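Local coordinates for Serpin48 (Tenebrio molitor, PDB 3OZQ), which acts as a highly specific serpin of insect innate immunity, inhibiting the serine protease SPE, at residues G75-K78 with E79-K83; M202-E206 with Q207-Y211; I319-E323 with E324-A328; I360-G364 with M365-A369. One frame throughout, in Å; residues are numbered along the deposited sequence.

How the interactions relate
Interaction 4 lies deepest in the fold, and interaction 3 meets it where I319 CD1 packs 4.1 Å from I360 CD1, joining the end of strand 310-321 to the hairpin of strands 356-362 and 365-372. From this hairpin, interaction 1 is reached through V80 CG1, 4.2 Å from M365 SD, which sets helix 70-83 against the turn. Interaction 3 also meets interaction 2, where M202 SD approaches S322 C at 3.4 Å. Interactions 1 and 2 mark the extremes, with centres about 33 Å apart. Residues 324-328 match the hinge at the start of the reactive-centre loop expected of a serpin, and residues 337-345 farther on are not modelled.

Interaction 1 of 4, residues G75-K78 with E79-K83; sequences GAVK and EVLSK
V77 and L81, one helical turn apart, point the same way from helix 70-83, and their branches meet where V77 CG1 lies 4.1 Å from L81 CD1. V77 CG1 is anti to its backbone N (chi1 173°), which swings this methyl forward along the helix to the leucine. V80 meets the backbone instead: its CG2 lies 3.1 Å from V77 O, a close methyl-to-carbonyl approach to the residue three positions earlier.

The backbone bonds are those of an alpha helix. E79 N donates to G75 O at 3.0 Å, L81 N to V77 O at 3.2 Å and S82 N to K78 O at 3.2 Å, whereas V80 N to A76 O is weak.

Among the polar side chains, S82 folds its hydroxyl back between its own backbone N and carbonyl carbon (chi1 70°), and OG donates to E79 O at 2.7 Å, three residues earlier. The extended chain of K83 brings NZ to 3.8 Å from E79 OE1, a long salt bridge; the same carboxylate oxygen is hydrogen-bonded by Q9 NE2.

The helix lies at the surface with its apolar side turned inward: V80 and L81 rest on F39 of helix 38-50, V77 on T43 of that helix, and V77 and V80 together on F11 of helix 10-29.

Interaction 2 of 4, residues M202-E206 with Q207-Y211; sequences MYLDE and QYFNY
L204 reaches across a sharp corner of the chain to Q207 and F209, in a place where strand 196-205 gives way to strand 207-214. The corner is a G1 beta bulge: E206 and Q207 both face V264 of the neighbouring strand 260-278, and E206 takes a left-handed backbone conformation. The strand directions on its two sides differ by 102°, which turns the side chains of L204 and F209 into the same angle of the bend.

The leucine and phenylalanine side chains meet at about a right angle. L204 CD1 approaches the ring at its edge, close to the ring plane, with F209 CZ as the nearest ring atom at 4.1 Å. One face of the same ring is covered, toward its rim, by Q207 CB, which stands 3.4 Å above the plane.

Q207 is folded rather than extended. Its CG, anti to the carbonyl carbon (chi1 -57°), is carried to 3.4 Å from L204 CD2, and the bend that follows at chi2 (-72°) lays the amide along the leucine, the two side chains running slantwise to each other. Beyond this cluster, F209 also packs on L222 and L224 of strand 219-225, while L204 touches V266 of strand 260-278 and F179. The amide of E206 is held by the side chain of N265. At the end of the folded glutamine, the amide oxygen OE1 abuts the same methyl, 3.2 Å from L204 CD2.

Interaction 3 of 4, residues I319-E323 with E324-A328; sequences IDVSE and EGVEA
D320 and S322 hold the returning chain by two backbone hydrogen bonds: S322 N donates to G325 O at 2.9 Å, almost straight at 170°, and E327 N to D320 O at 2.9 Å, in the carbonyl plane. D320 O also receives a CA-H contact from V326 and a bond from water 1.

That water accepts from A328 N and is hydrogen-bonded to S322 OG at 2.6 Å. A chi1 of 66° tucks OG over the serine's own main chain, within reach also of water 3, which accepts from E324 N. Water 2 donates to both D320 OD1 and E327 OE1, bridging two carboxylates whose oxygens are 4.7 Å apart and probably easing their repulsion. At the turn, E323 makes a salt bridge to K270 and a hydrogen bond to T184.

On the apolar side, V321 and V326 lie side by side, V321 CG2 and V326 CG1 being 3.9 Å apart, and I319 CG1 adds a looser contact with V326 CB. F171 and F226 continue this packing around V326. A single bridge, V321 with V326, joins the reversal's two arms. Strand 325-326 also pairs antiparallel with strand 163-174, as expected where the serpin hinge, starting the reactive-centre loop, enters the main sheet.

Interaction 4 of 4, residues I360-G364 with M365-A369; sequences IKVKG and MILFA
V362 and L367 fit together obliquely: both prongs of the leucine fork press on one side of the valine, CD2 lying 3.6 Å from V362 CG2 and CD1 4.0 Å from V362 CB. Beside them, I360 sets its CB against F368 CB at 4.2 Å, while its CD1 comes obliquely to the phenylalanine ring. F171 of strand 163-174 fills in against I360, L367 and F368 together.

Across the sheet from I360 and V362, K361 lays its aliphatic stem slantwise over I366, CG to CG1 3.8 Å. I366 CG1 is anti to its own carbonyl carbon (chi1 -62°), which directs this branch to the lysine stem.

The frame is a beta hairpin closed by a type I' turn, V362 to M365, with K363 and G364 at its corners. Both V362 N to M365 O and M365 N to V362 O are hydrogen-bonded; the second donor stands well above the carbonyl plane. A classic beta bulge follows, in which L367 and F368 both face I360. I360 O takes L367 N at 2.7 Å and, weakly, F368 N, the two donors sharing one acceptor across the bulge. M365 carries its side chain away from the hairpin onto V15 and N16 of helix 10-29, and the N16 side chain hydrogen-bonds both G364 O and I366 N.

Interaction 1 of 4, residues G75-K78 with E79-K83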
loop_
_atom_site.group_PDB
_atom_site.type_symbol
_atom_site.label_atom_id
_atom_site.label_comp_id
_atom_site.label_asym_id
_atom_site.label_seq_id
_atom_site.Cartn_x
_atom_site.Cartn_y
_atom_site.Cartn_z
ATOM N N GLY A 75 5.781 -5.472 -19.380
ATOM C CA GLY A 75 7.070 -5.991 -18.966
ATOM C C GLY A 75 7.527 -5.360 -17.668
ATOM O O GLY A 75 8.014 -6.039 -16.766
ATOM N N ALA A 76 7.357 -4.045 -17.584
ATOM C CA ALA A 76 7.779 -3.271 -16.427
ATOM C C ALA A 76 7.090 -3.729 -15.145
ATOM O O ALA A 76 7.741 -3.965 -14.127
ATOM C CB ALA A 76 7.521 -1.797 -16.671
ATOM N N VAL A 77 5.766 -3.847 -15.199
ATOM C CA VAL A 77 4.994 -4.325 -14.061
ATOM C C VAL A 77 5.338 -5.771 -13.728
ATOM O O VAL A 77 5.360 -6.173 -12.573
ATOM C CB VAL A 77 3.486 -4.217 -14.338
ATOM C CG1 VAL A 77 2.692 -4.886 -13.223
ATOM C CG2 VAL A 77 3.091 -2.762 -14.498
ATOM N N LYS A 78 5.600 -6.555 -14.758
ATOM C CA LYS A 78 5.924 -7.955 -14.575
ATOM C C LYS A 78 7.230 -8.094 -13.796
ATOM O O LYS A 78 7.358 -8.983 -12.956
ATOM C CB LYS A 78 6.032 -8.646 -15.933
ATOM C CG LYS A 78 6.516 -10.078 -15.883
ATOM C CD LYS A 78 5.448 -11.024 -15.378
ATOM C CE LYS A 78 5.859 -12.471 -15.621
ATOM N NZ LYS A 78 6.042 -12.775 -17.076
ATOM N N GLU A 79 8.189 -7.210 -14.061
ATOM C CA GLU A 79 9.474 -7.268 -13.349
ATOM C C GLU A 79 9.353 -6.920 -11.860
ATOM O O GLU A 79 9.803 -7.680 -11.002
ATOM C CB GLU A 79 10.557 -6.415 -14.033
ATOM C CG GLU A 79 11.958 -6.602 -13.408
ATOM C CD GLU A 79 13.091 -5.974 -14.230
ATOM O OE1 GLU A 79 13.295 -4.743 -14.126
ATOM O OE2 GLU A 79 13.788 -6.710 -14.974
ATOM N N VAL A 80 8.745 -5.782 -11.546
ATOM C CA VAL A 80 8.593 -5.401 -10.143
ATOM C C VAL A 80 7.874 -6.487 -9.343
ATOM O O VAL A 80 8.356 -6.920 -8.296
ATOM C CB VAL A 80 7.871 -4.047 -9.970
ATOM C CG1 VAL A 80 8.724 -2.920 -10.517
ATOM C CG2 VAL A 80 6.519 -4.073 -10.654
ATOM N N LEU A 81 6.731 -6.947 -9.837
ATOM C CA LEU A 81 5.968 -7.957 -9.112
ATOM C C LEU A 81 6.753 -9.243 -8.835
ATOM O O LEU A 81 6.611 -9.849 -7.774
ATOM C CB LEU A 81 4.670 -8.290 -9.840
ATOM C CG LEU A 81 3.520 -7.305 -9.637
ATOM C CD1 LEU A 81 2.298 -7.796 -10.402
ATOM C CD2 LEU A 81 3.211 -7.133 -8.155
ATOM N N SER A 82 7.563 -9.669 -9.796
ATOM C CA SER A 82 8.345 -10.888 -9.631
ATOM C C SER A 82 9.394 -10.764 -8.515
ATOM O O SER A 82 9.776 -11.753 -7.893
ATOM C CB SER A 82 9.027 -11.260 -10.948
ATOM O OG SER A 82 10.064 -10.340 -11.248
ATOM N N LYS A 83 9.868 -9.550 -8.267
ATOM C CA LYS A 83 10.924 -9.348 -7.275
ATOM C C LYS A 83 10.407 -9.205 -5.840
ATOM O O LYS A 83 11.131 -9.479 -4.884
ATOM C CB LYS A 83 11.792 -8.150 -7.655
ATOM C CG LYS A 83 12.577 -8.369 -8.936
ATOM C CD LYS A 83 13.309 -7.118 -9.374
ATOM C CE LYS A 83 14.060 -7.368 -10.675
ATOM N NZ LYS A 83 14.959 -6.238 -11.043
#

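Interaction 2 of 4, residues M202-E206 with Q207-Y211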
loop_
_atom_site.group_PDB
_atom_site.type_symbol
_atom_site.label_atom_id
_atom_site.label_comp_id
_atom_site.label_asym_id
_atom_site.label_seq_id
_atom_site.Cartn_x
_atom_site.Cartn_y
_atom_site.Cartn_z
ATOM N N MET A 202 9.134 -0.280 22.084
ATOM C CA MET A 202 10.309 -1.125 21.924
ATOM C C MET A 202 11.559 -0.259 21.848
ATOM O O MET A 202 11.499 0.867 21.365
ATOM C CB MET A 202 10.203 -1.955 20.637
ATOM C CG MET A 202 8.841 -2.558 20.361
ATOM S SD MET A 202 8.854 -3.527 18.824
ATOM C CE MET A 202 9.165 -2.228 17.633
ATOM N N TYR A 203 12.692 -0.795 22.293
ATOM C CA TYR A 203 13.912 -0.004 22.403
ATOM C C TYR A 203 15.131 -0.689 21.797
ATOM O O TYR A 203 15.413 -1.848 22.082
ATOM C CB TYR A 203 14.177 0.378 23.879
ATOM C CG TYR A 203 13.138 1.321 24.437
ATOM C CD1 TYR A 203 13.350 2.696 24.434
ATOM C CD2 TYR A 203 11.935 0.841 24.942
ATOM C CE1 TYR A 203 12.402 3.564 24.927
ATOM C CE2 TYR A 203 10.978 1.702 25.432
ATOM C CZ TYR A 203 11.218 3.062 25.419
ATOM O OH TYR A 203 10.256 3.920 25.885
ATOM N N LEU A 204 15.856 0.047 20.961
ATOM C CA LEU A 204 17.098 -0.444 20.373
ATOM C C LEU A 204 18.156 0.642 20.438
ATOM O O LEU A 204 17.968 1.727 19.889
ATOM C CB LEU A 204 16.879 -0.851 18.914
ATOM C CG LEU A 204 17.329 -2.235 18.449
ATOM C CD1 LEU A 204 17.139 -2.377 16.924
ATOM C CD2 LEU A 204 18.764 -2.501 18.844
ATOM N N ASP A 205 19.275 0.343 21.096
ATOM C CA ASP A 205 20.319 1.337 21.341
ATOM C C ASP A 205 21.604 1.132 20.547
ATOM O O ASP A 205 21.921 0.024 20.111
ATOM C CB ASP A 205 20.685 1.373 22.828
ATOM C CG ASP A 205 19.506 1.695 23.713
ATOM O OD1 ASP A 205 18.630 2.478 23.281
ATOM O OD2 ASP A 205 19.463 1.161 24.843
ATOM N N GLU A 206 22.345 2.221 20.386
ATOM C CA GLU A 206 23.679 2.185 19.801
ATOM C C GLU A 206 23.762 1.384 18.500
ATOM O O GLU A 206 24.709 0.623 18.298
ATOM C CB GLU A 206 24.682 1.629 20.819
ATOM C CG GLU A 206 24.800 2.449 22.094
ATOM C CD GLU A 206 25.127 1.597 23.329
ATOM O OE1 GLU A 206 24.401 1.722 24.346
ATOM O OE2 GLU A 206 26.100 0.806 23.283
ATOM N N GLN A 207 22.777 1.560 17.621
ATOM C CA GLN A 207 22.806 0.930 16.307
ATOM C C GLN A 207 23.118 1.978 15.252
ATOM O O GLN A 207 22.797 3.154 15.427
ATOM C CB GLN A 207 21.458 0.279 15.987
ATOM C CG GLN A 207 20.988 -0.755 16.997
ATOM C CD GLN A 207 21.781 -2.045 16.928
ATOM O OE1 GLN A 207 21.777 -2.837 17.871
ATOM N NE2 GLN A 207 22.461 -2.266 15.810
ATOM N N TYR A 208 23.741 1.554 14.156
ATOM C CA TYR A 208 23.977 2.448 13.029
ATOM C C TYR A 208 22.892 2.257 11.971
ATOM O O TYR A 208 22.843 1.232 11.286
ATOM C CB TYR A 208 25.368 2.241 12.423
ATOM C CG TYR A 208 26.460 3.016 13.136
ATOM C CD1 TYR A 208 26.710 4.347 12.827
ATOM C CD2 TYR A 208 27.225 2.420 14.128
ATOM C CE1 TYR A 208 27.706 5.068 13.481
ATOM C CE2 TYR A 208 28.223 3.130 14.797
ATOM C CZ TYR A 208 28.459 4.455 14.466
ATOM O OH TYR A 208 29.450 5.166 15.116
ATOM N N PHE A 209 22.027 3.255 11.850
ATOM C CA PHE A 209 20.917 3.208 10.903
ATOM C C PHE A 209 20.954 4.449 10.044
ATOM O O PHE A 209 21.414 5.498 10.486
ATOM C CB PHE A 209 19.577 3.167 11.651
ATOM C CG PHE A 209 19.318 1.875 12.367
ATOM C CD1 PHE A 209 18.733 1.869 13.627
ATOM C CD2 PHE A 209 19.639 0.660 11.777
ATOM C CE1 PHE A 209 18.483 0.674 14.291
ATOM C CE2 PHE A 209 19.392 -0.534 12.429
ATOM C CZ PHE A 209 18.814 -0.531 13.686
ATOM N N ASN A 210 20.453 4.333 8.818
ATOM C CA ASN A 210 20.301 5.492 7.965
ATOM C C ASN A 210 19.437 6.546 8.632
ATOM O O ASN A 210 18.343 6.265 9.122
ATOM C CB ASN A 210 19.746 5.085 6.599
ATOM C CG ASN A 210 20.811 4.479 5.715
ATOM O OD1 ASN A 210 21.881 5.058 5.539
ATOM N ND2 ASN A 210 20.542 3.300 5.177
ATOM N N TYR A 211 19.947 7.765 8.642
ATOM C CA TYR A 211 19.383 8.831 9.445
ATOM C C TYR A 211 19.515 10.129 8.678
ATOM O O TYR A 211 20.474 10.320 7.930
ATOM C CB TYR A 211 20.150 8.907 10.771
ATOM C CG TYR A 211 19.765 10.055 11.671
ATOM C CD1 TYR A 211 18.857 9.873 12.707
ATOM C CD2 TYR A 211 20.318 11.320 11.497
ATOM C CE1 TYR A 211 18.504 10.922 13.546
ATOM C CE2 TYR A 211 19.969 12.376 12.329
ATOM C CZ TYR A 211 19.066 12.169 13.353
ATOM O OH TYR A 211 18.713 13.209 14.184
#

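Interaction 3 of 4, residues I319-E323 with E324-A328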
loop_
_atom_site.group_PDB
_atom_site.type_symbol
_atom_site.label_atom_id
_atom_site.label_comp_id
_atom_site.label_asym_id
_atom_site.label_seq_id
_atom_site.Cartn_x
_atom_site.Cartn_y
_atom_site.Cartn_z
ATOM N N ILE A 319 -0.969 -3.956 8.749
ATOM C CA ILE A 319 0.422 -4.072 9.142
ATOM C C ILE A 319 0.458 -4.280 10.648
ATOM O O ILE A 319 -0.349 -3.709 11.401
ATOM C CB ILE A 319 1.224 -2.820 8.794
ATOM C CG1 ILE A 319 2.721 -3.056 9.067
ATOM C CG2 ILE A 319 0.703 -1.635 9.609
ATOM C CD1 ILE A 319 3.619 -1.917 8.623
ATOM N N ASP A 320 1.368 -5.133 11.081
ATOM C CA ASP A 320 1.465 -5.456 12.487
ATOM C C ASP A 320 2.939 -5.395 12.850
ATOM O O ASP A 320 3.730 -6.248 12.444
ATOM C CB ASP A 320 0.858 -6.835 12.756
ATOM C CG ASP A 320 0.645 -7.097 14.235
ATOM O OD1 ASP A 320 -0.075 -8.065 14.570
ATOM O OD2 ASP A 320 1.194 -6.330 15.065
ATOM N N VAL A 321 3.318 -4.349 13.578
ATOM C CA VAL A 321 4.728 -4.080 13.812
ATOM C C VAL A 321 5.108 -4.480 15.218
ATOM O O VAL A 321 4.520 -4.010 16.183
ATOM C CB VAL A 321 5.074 -2.607 13.561
ATOM C CG1 VAL A 321 6.475 -2.314 14.018
ATOM C CG2 VAL A 321 4.929 -2.287 12.075
ATOM N N SER A 322 6.096 -5.361 15.318
ATOM C CA SER A 322 6.506 -5.911 16.601
ATOM C C SER A 322 8.030 -6.037 16.695
ATOM O O SER A 322 8.764 -5.503 15.857
ATOM C CB SER A 322 5.843 -7.268 16.811
ATOM O OG SER A 322 6.341 -8.186 15.853
ATOM N N GLU A 323 8.506 -6.749 17.711
ATOM C CA GLU A 323 9.948 -6.821 17.964
ATOM C C GLU A 323 10.758 -7.541 16.877
ATOM O O GLU A 323 11.885 -7.146 16.587
ATOM C CB GLU A 323 10.231 -7.427 19.340
ATOM C CG GLU A 323 9.812 -6.532 20.493
ATOM C CD GLU A 323 8.447 -6.886 21.060
ATOM O OE1 GLU A 323 8.220 -6.606 22.257
ATOM O OE2 GLU A 323 7.598 -7.439 20.323
ATOM N N GLU A 324 10.191 -8.577 16.264
ATOM C CA GLU A 324 10.915 -9.299 15.211
ATOM C C GLU A 324 10.760 -8.697 13.817
ATOM O O GLU A 324 11.589 -8.936 12.941
ATOM C CB GLU A 324 10.534 -10.780 15.185
ATOM C CG GLU A 324 11.596 -11.698 15.800
ATOM C CD GLU A 324 12.939 -11.656 15.059
ATOM O OE1 GLU A 324 13.978 -11.954 15.691
ATOM O OE2 GLU A 324 12.959 -11.330 13.848
ATOM N N GLY A 325 9.703 -7.921 13.609
ATOM C CA GLY A 325 9.497 -7.254 12.337
ATOM C C GLY A 325 8.028 -6.973 12.105
ATOM O O GLY A 325 7.335 -6.483 12.995
ATOM N N VAL A 326 7.542 -7.296 10.910
ATOM C CA VAL A 326 6.152 -7.028 10.581
ATOM C C VAL A 326 5.465 -8.342 10.220
ATOM O O VAL A 326 5.966 -9.108 9.393
ATOM C CB VAL A 326 6.018 -6.003 9.437
ATOM C CG1 VAL A 326 6.868 -4.783 9.717
ATOM C CG2 VAL A 326 6.422 -6.621 8.127
ATOM N N GLU A 327 4.332 -8.603 10.864
ATOM C CA GLU A 327 3.635 -9.874 10.706
ATOM C C GLU A 327 4.602 -11.022 11.004
ATOM O O GLU A 327 4.596 -12.052 10.329
ATOM C CB GLU A 327 3.045 -9.986 9.293
ATOM C CG GLU A 327 2.224 -11.234 9.008
ATOM C CD GLU A 327 0.946 -11.309 9.831
ATOM O OE1 GLU A 327 0.624 -10.334 10.551
ATOM O OE2 GLU A 327 0.260 -12.353 9.760
ATOM N N ALA A 328 5.443 -10.823 12.019
ATOM C CA ALA A 328 6.404 -11.834 12.445
ATOM C C ALA A 328 6.007 -12.439 13.789
ATOM O O ALA A 328 5.714 -11.715 14.743
ATOM C CB ALA A 328 7.803 -11.235 12.533
HETATM O O HOH W 1 4.865 -8.880 13.810
HETATM O O HOH W 2 -1.133 -9.686 12.661
HETATM O O HOH W 3 7.956 -10.305 17.346
#

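Interaction 4 of 4, residues I360-G364 with M365-A369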
loop_
_atom_site.group_PDB
_atom_site.type_symbol
_atom_site.label_atom_id
_atom_site.label_comp_id
_atom_site.label_asym_id
_atom_site.label_seq_id
_atom_site.Cartn_x
_atom_site.Cartn_y
_atom_site.Cartn_z
ATOM N N ILE A 360 7.078 1.625 3.714
ATOM C CA ILE A 360 7.908 0.464 3.463
ATOM C C ILE A 360 8.424 0.547 2.025
ATOM O O ILE A 360 7.638 0.755 1.090
ATOM C CB ILE A 360 7.102 -0.836 3.651
ATOM C CG1 ILE A 360 6.766 -1.054 5.135
ATOM C CG2 ILE A 360 7.876 -2.034 3.142
ATOM C CD1 ILE A 360 6.130 -2.373 5.389
ATOM N N LYS A 361 9.736 0.401 1.855
ATOM C CA LYS A 361 10.358 0.401 0.524
ATOM C C LYS A 361 10.985 -0.937 0.233
ATOM O O LYS A 361 11.529 -1.587 1.125
ATOM C CB LYS A 361 11.474 1.435 0.403
ATOM C CG LYS A 361 11.059 2.860 0.142
ATOM C CD LYS A 361 12.293 3.733 -0.176
ATOM C CE LYS A 361 13.308 3.708 0.969
ATOM N NZ LYS A 361 14.507 4.585 0.729
ATOM N N VAL A 362 10.921 -1.341 -1.030
ATOM C CA VAL A 362 11.692 -2.478 -1.489
ATOM C C VAL A 362 12.435 -2.073 -2.755
ATOM O O VAL A 362 11.819 -1.708 -3.758
ATOM C CB VAL A 362 10.811 -3.701 -1.757
ATOM C CG1 VAL A 362 11.616 -4.777 -2.473
ATOM C CG2 VAL A 362 10.231 -4.233 -0.449
ATOM N N LYS A 363 13.762 -2.102 -2.689
ATOM C CA LYS A 363 14.583 -1.794 -3.851
ATOM C C LYS A 363 14.235 -0.420 -4.411
ATOM O O LYS A 363 14.007 -0.261 -5.620
ATOM C CB LYS A 363 14.414 -2.892 -4.909
ATOM C CG LYS A 363 14.483 -4.283 -4.286
ATOM C CD LYS A 363 14.591 -5.399 -5.309
ATOM C CE LYS A 363 14.788 -6.744 -4.604
ATOM N NZ LYS A 363 15.016 -7.876 -5.553
ATOM N N GLY A 364 14.182 0.565 -3.516
ATOM C CA GLY A 364 13.908 1.946 -3.883
ATOM C C GLY A 364 12.438 2.224 -4.172
ATOM O O GLY A 364 12.034 3.371 -4.371
ATOM N N MET A 365 11.620 1.183 -4.190
ATOM C CA MET A 365 10.204 1.403 -4.457
ATOM C C MET A 365 9.324 1.343 -3.206
ATOM O O MET A 365 9.360 0.369 -2.452
ATOM C CB MET A 365 9.696 0.413 -5.486
ATOM C CG MET A 365 8.327 0.779 -6.028
ATOM S SD MET A 365 7.794 -0.429 -7.224
ATOM C CE MET A 365 7.678 -1.893 -6.210
ATOM N N ILE A 366 8.534 2.392 -3.004
ATOM C CA ILE A 366 7.549 2.419 -1.922
ATOM C C ILE A 366 6.413 1.411 -2.143
ATOM O O ILE A 366 5.716 1.458 -3.152
ATOM C CB ILE A 366 6.972 3.829 -1.733
ATOM C CG1 ILE A 366 8.090 4.797 -1.338
ATOM C CG2 ILE A 366 5.861 3.828 -0.652
ATOM C CD1 ILE A 366 7.646 6.233 -1.203
ATOM N N LEU A 367 6.243 0.502 -1.187
ATOM C CA LEU A 367 5.215 -0.530 -1.228
ATOM C C LEU A 367 3.969 -0.184 -0.401
ATOM O O LEU A 367 2.845 -0.490 -0.791
ATOM C CB LEU A 367 5.789 -1.854 -0.726
ATOM C CG LEU A 367 6.222 -2.845 -1.803
ATOM C CD1 LEU A 367 7.271 -2.218 -2.713
ATOM C CD2 LEU A 367 6.703 -4.152 -1.198
ATOM N N PHE A 368 4.193 0.437 0.749
ATOM C CA PHE A 368 3.128 0.809 1.672
ATOM C C PHE A 368 3.466 2.166 2.261
ATOM O O PHE A 368 4.634 2.491 2.434
ATOM C CB PHE A 368 3.054 -0.176 2.836
ATOM C CG PHE A 368 2.365 -1.471 2.513
ATOM C CD1 PHE A 368 0.981 -1.558 2.538
ATOM C CD2 PHE A 368 3.099 -2.611 2.230
ATOM C CE1 PHE A 368 0.333 -2.757 2.274
ATOM C CE2 PHE A 368 2.457 -3.821 1.956
ATOM C CZ PHE A 368 1.072 -3.888 1.986
ATOM N N ALA A 369 2.444 2.957 2.554
ATOM C CA ALA A 369 2.633 4.206 3.263
ATOM C C ALA A 369 1.460 4.401 4.224
ATOM O O ALA A 369 0.396 3.828 4.032
ATOM C CB ALA A 369 2.732 5.353 2.301
#